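Local coordinates for protein enoyl-CoA hydratase (PDB 5KJP) that probably catalyses the reversible hydration of trans-2-enoyl-CoA thioesters to 3-hydroxyacyl-CoA in fatty acid metabolism, as a trimeric member of the crotonase superfamily, at residues A[131-136]-A[173-178]; A[207-212]-A[260-265]. All blocks are in the same frame, centred on the assembly; numbering follows the deposited sequence.

Contact 1. Residues A[131-136]-A[173-178]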
# COMPACT_ATOMS: atom_id res chain seq x y z
N ARG A 131 -19.46 3.85 -13.16
CA ARG A 131 -19.55 4.80 -12.05
C ARG A 131 -20.65 4.44 -11.06
O ARG A 131 -20.64 4.89 -9.92
CB ARG A 131 -19.76 6.22 -12.58
CG ARG A 131 -18.55 6.79 -13.29
CD ARG A 131 -18.75 8.23 -13.74
NE ARG A 131 -17.53 8.75 -14.35
CZ ARG A 131 -16.55 9.33 -13.66
NH1 ARG A 131 -16.64 9.46 -12.35
NH2 ARG A 131 -15.47 9.77 -14.30
N ASP A 132 -21.61 3.62 -11.50
CA ASP A 132 -22.71 3.24 -10.62
C ASP A 132 -22.59 1.79 -10.14
O ASP A 132 -23.54 1.22 -9.62
CB ASP A 132 -24.06 3.45 -11.31
CG ASP A 132 -24.20 2.62 -12.57
OD1 ASP A 132 -23.18 2.11 -13.08
OD2 ASP A 132 -25.34 2.48 -13.06
N SER A 133 -21.41 1.21 -10.31
CA SER A 133 -21.20 -0.16 -9.84
C SER A 133 -20.74 -0.15 -8.38
O SER A 133 -20.46 0.91 -7.81
CB SER A 133 -20.18 -0.90 -10.72
OG SER A 133 -18.88 -0.33 -10.65
N ALA A 134 -20.69 -1.33 -7.76
CA ALA A 134 -20.25 -1.43 -6.37
C ALA A 134 -19.59 -2.77 -6.09
O ALA A 134 -19.91 -3.79 -6.72
CB ALA A 134 -21.42 -1.22 -5.43
N PHE A 135 -18.66 -2.74 -5.14
CA PHE A 135 -17.93 -3.92 -4.68
C PHE A 135 -18.30 -4.20 -3.23
O PHE A 135 -18.99 -3.41 -2.60
CB PHE A 135 -16.42 -3.70 -4.82
CG PHE A 135 -15.99 -3.39 -6.22
CD1 PHE A 135 -16.09 -2.10 -6.73
CD2 PHE A 135 -15.50 -4.40 -7.04
CE1 PHE A 135 -15.72 -1.82 -8.03
CE2 PHE A 135 -15.12 -4.12 -8.35
CZ PHE A 135 -15.23 -2.83 -8.84
N GLY A 136 -17.82 -5.32 -2.70
CA GLY A 136 -18.04 -5.62 -1.30
C GLY A 136 -17.75 -7.07 -0.98
O GLY A 136 -17.80 -7.94 -1.87
N LEU A 173 -18.74 -1.10 -1.35
CA LEU A 173 -17.77 -0.09 -1.77
C LEU A 173 -18.17 0.46 -3.14
O LEU A 173 -18.01 -0.22 -4.15
CB LEU A 173 -16.36 -0.70 -1.83
CG LEU A 173 -15.24 0.20 -2.36
CD1 LEU A 173 -15.01 1.37 -1.42
CD2 LEU A 173 -13.96 -0.61 -2.54
N PRO A 174 -18.71 1.69 -3.17
CA PRO A 174 -19.12 2.27 -4.45
C PRO A 174 -17.92 2.44 -5.38
O PRO A 174 -16.80 2.70 -4.90
CB PRO A 174 -19.72 3.63 -4.06
CG PRO A 174 -20.05 3.50 -2.59
CD PRO A 174 -18.98 2.60 -2.04
N ALA A 175 -18.14 2.28 -6.67
CA ALA A 175 -17.05 2.33 -7.65
C ALA A 175 -16.24 3.62 -7.58
O ALA A 175 -15.02 3.60 -7.75
CB ALA A 175 -17.61 2.16 -9.05
N GLU A 176 -16.91 4.75 -7.34
CA GLU A 176 -16.19 6.02 -7.37
C GLU A 176 -15.20 6.11 -6.20
O GLU A 176 -14.07 6.55 -6.38
CB GLU A 176 -17.17 7.20 -7.37
CG GLU A 176 -17.87 7.33 -8.73
CD GLU A 176 -18.62 8.64 -8.91
OE1 GLU A 176 -19.19 9.14 -7.92
OE2 GLU A 176 -18.63 9.15 -10.05
N ARG A 177 -15.63 5.66 -5.03
CA ARG A 177 -14.73 5.52 -3.88
C ARG A 177 -13.62 4.51 -4.17
O ARG A 177 -12.45 4.73 -3.82
CB ARG A 177 -15.52 5.09 -2.65
CG ARG A 177 -14.67 4.85 -1.41
CD ARG A 177 -14.34 6.14 -0.67
NE ARG A 177 -13.76 5.83 0.64
CZ ARG A 177 -12.63 6.36 1.09
NH1 ARG A 177 -11.96 7.25 0.36
NH2 ARG A 177 -12.18 6.02 2.29
N ALA A 178 -13.98 3.39 -4.80
CA ALA A 178 -13.00 2.37 -5.16
C ALA A 178 -11.93 2.93 -6.11
O ALA A 178 -10.77 2.52 -6.05
CB ALA A 178 -13.70 1.17 -5.79
O HOH W 1 -19.85 4.98 -7.32
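Phe-135 lies beside Leu-173 on the same face of the sheet, CB to CB 4.2 Å, its ring edge turned, in plane, to the carbonyl O of Leu-173. CD1 also meets CB of Ala-178 on the first turn of the following helix. Phe-135 and Leu-173 form an antiparallel hydrogen-bonded pair at the edge of the small mixed sheet 112-114, 134-136, 173-174: Phe-135 N donates to Leu-173 O at 2.8 Å, and Leu-173 N to Phe-135 O at 2.6 Å, both nearly straight. Two residues along each segment, past Pro-174 at the N-cap position of helix 175-180, Ala-175 N donates to Ser-133 O (2.9 Å). Water 1 continues the series, giving a hydrogen to Arg-131 O and accepting from Glu-176 N. At the solvent end, Arg-131, extended from CG to NE, brings NH1 to 3.1 Å from Glu-176 OE2. The carboxylate lies at the guanidinium edge, the two planes 87° apart; NH1 alone bonds OE2, on its anti side and 25° out of the carboxylate plane, a single-bond salt bridge. Backbone and water thus give acceptors to the first-turn N-H groups of Ala-175 and Glu-176, which have no earlier helical carbonyl to bond, while the exposed ion pair closes the outer end.

Contact 2. Residues A[207-212]-A[260-265]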
# COMPACT_ATOMS: atom_id res chain seq x y z
N ASN A 207 1.69 -3.53 -26.94
CA ASN A 207 3.03 -3.57 -26.39
C ASN A 207 3.63 -4.97 -26.53
O ASN A 207 2.92 -5.91 -26.86
CB ASN A 207 3.01 -3.10 -24.93
CG ASN A 207 2.66 -1.62 -24.83
OD1 ASN A 207 2.88 -0.86 -25.77
ND2 ASN A 207 2.11 -1.21 -23.69
N GLY A 208 4.93 -5.10 -26.29
CA GLY A 208 5.62 -6.37 -26.53
C GLY A 208 5.08 -7.47 -25.64
O GLY A 208 5.14 -7.36 -24.42
N PRO A 209 4.54 -8.55 -26.25
CA PRO A 209 3.87 -9.59 -25.46
C PRO A 209 4.78 -10.27 -24.43
O PRO A 209 4.35 -10.51 -23.30
CB PRO A 209 3.41 -10.59 -26.53
CG PRO A 209 4.26 -10.31 -27.74
CD PRO A 209 4.51 -8.83 -27.69
N LEU A 210 6.03 -10.56 -24.79
CA LEU A 210 6.95 -11.14 -23.81
C LEU A 210 7.26 -10.15 -22.69
O LEU A 210 7.37 -10.54 -21.53
CB LEU A 210 8.25 -11.57 -24.49
CG LEU A 210 8.10 -12.61 -25.60
CD1 LEU A 210 9.43 -12.82 -26.32
CD2 LEU A 210 7.56 -13.93 -25.03
N ALA A 211 7.39 -8.88 -23.04
CA ALA A 211 7.71 -7.85 -22.07
C ALA A 211 6.53 -7.61 -21.13
O ALA A 211 6.70 -7.44 -19.93
CB ALA A 211 8.12 -6.55 -22.77
N VAL A 212 5.32 -7.62 -21.69
CA VAL A 212 4.11 -7.45 -20.89
C VAL A 212 3.95 -8.59 -19.88
O VAL A 212 3.69 -8.36 -18.70
CB VAL A 212 2.86 -7.36 -21.81
CG1 VAL A 212 1.58 -7.60 -21.02
CG2 VAL A 212 2.82 -6.01 -22.53
N PRO A 260 5.92 -1.59 -34.21
CA PRO A 260 6.64 -2.86 -34.12
C PRO A 260 5.75 -4.03 -34.49
O PRO A 260 4.58 -4.06 -34.12
CB PRO A 260 7.07 -2.92 -32.65
CG PRO A 260 6.07 -2.06 -31.95
CD PRO A 260 5.73 -0.96 -32.90
N ARG A 261 6.29 -5.00 -35.22
CA ARG A 261 5.55 -6.20 -35.54
C ARG A 261 6.01 -7.32 -34.63
O ARG A 261 6.99 -8.01 -34.92
CB ARG A 261 5.75 -6.58 -37.01
CG ARG A 261 5.46 -5.44 -37.98
CD ARG A 261 5.17 -5.97 -39.38
NE ARG A 261 4.32 -5.06 -40.15
CZ ARG A 261 4.01 -5.23 -41.43
NH1 ARG A 261 4.49 -6.27 -42.10
NH2 ARG A 261 3.23 -4.36 -42.05
N TRP A 262 5.32 -7.49 -33.51
CA TRP A 262 5.72 -8.45 -32.50
C TRP A 262 5.54 -9.88 -33.00
O TRP A 262 4.64 -10.16 -33.78
CB TRP A 262 4.93 -8.26 -31.21
CG TRP A 262 4.92 -6.87 -30.63
CD1 TRP A 262 3.82 -6.10 -30.38
CD2 TRP A 262 6.06 -6.10 -30.21
NE1 TRP A 262 4.20 -4.89 -29.83
CE2 TRP A 262 5.57 -4.87 -29.72
CE3 TRP A 262 7.44 -6.33 -30.19
CZ2 TRP A 262 6.41 -3.87 -29.21
CZ3 TRP A 262 8.27 -5.33 -29.70
CH2 TRP A 262 7.75 -4.12 -29.22
N THR A 263 6.38 -10.79 -32.52
CA THR A 263 6.23 -12.21 -32.82
C THR A 263 6.05 -13.05 -31.55
O THR A 263 5.75 -14.24 -31.63
CB THR A 263 7.44 -12.75 -33.60
OG1 THR A 263 8.62 -12.67 -32.79
CG2 THR A 263 7.65 -11.97 -34.89
N GLY A 264 6.24 -12.44 -30.39
CA GLY A 264 6.19 -13.16 -29.13
C GLY A 264 7.35 -14.13 -29.00
O GLY A 264 7.26 -15.15 -28.32
N THR A 265 8.44 -13.82 -29.70
CA THR A 265 9.68 -14.59 -29.61
C THR A 265 10.85 -13.63 -29.45
O THR A 265 10.66 -12.41 -29.53
CB THR A 265 9.91 -15.49 -30.85
OG1 THR A 265 10.22 -14.66 -31.98
CG2 THR A 265 8.69 -16.33 -31.15
OXT THR A 265 12.00 -14.04 -29.25
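The indole of Trp-262 lies between CA of Gly-208 on one face and the ring CB of Pro-260 on the other. CA of Gly-208 stands over the six-membered ring, 3.7 Å from its centroid and 17° off the normal, a CH-pi contact. CD of Pro-209 makes a second one over the five-membered ring on the same face, less centred at 28° off the normal, and also comes within 3.6 Å of Trp-262 CG. The opposite face receives CB of Pro-260, displaced toward the rim, so the indole is sandwiched, which limits its tilt. Chi1 of -53° sets CG of Trp-262 anti to its carbonyl carbon and turns the indole toward 207-209. NE1 passes close to the backbone of Asn-207, 3.3 Å from its C, but gives its hydrogen bond to Ala-206 O, just before the segment.

Beyond the ring the fit is aliphatic against backbone. CG of Pro-209 rests on CA of Gly-264 at 3.7 Å, where the chain turns with positive phi. Leu-210 splits its two methyls over the end of the chain, CD2 at 3.5 Å from Gly-264 O and CD1 at 3.5 Å from Thr-265 O. In the C-terminal tail, the hydroxyls of Thr-263 and Thr-265 are hydrogen-bonded to each other (OG1 to OG1, 2.7 Å).

The contact sits at the trimer interface: the backbone O of Leu-168 of the third subunit accepts a hydrogen bond from Asn-207 ND2, and Lys-141 of that subunit packs on Trp-262. Within the chain, the tail runs alongside the residues that lead into helix 209-221, almost parallel to them, with Gly-208 at the N-cap position. Asp-246, near the start of helix 245-255, takes the backbone N-H groups of Thr-263 and Gly-264, so the tail joins helix 245-255 to the start of helix 209-221.

Overall arrangement
Contacts 1 and 2 lie on opposite sides of the chain's centre, about 34 Å apart between their centres and about 21 Å between nearest atoms. Both are partly buried, and they share no secondary-structure element. Contact 1 belongs to the alpha/beta part of the chain, joining strand 134-136 of the small mixed sheet to strand 173-174 and helix 175-180; it relies on main-chain hydrogen bonds, a water and a peripheral salt bridge. Contact 2 belongs to the C-terminal helical region, where the last residues meet a helix start through CH-pi and apolar contacts. The third subunit borders contact 2 extensively, whereas another chain only brushes contact 1, at Arg-177.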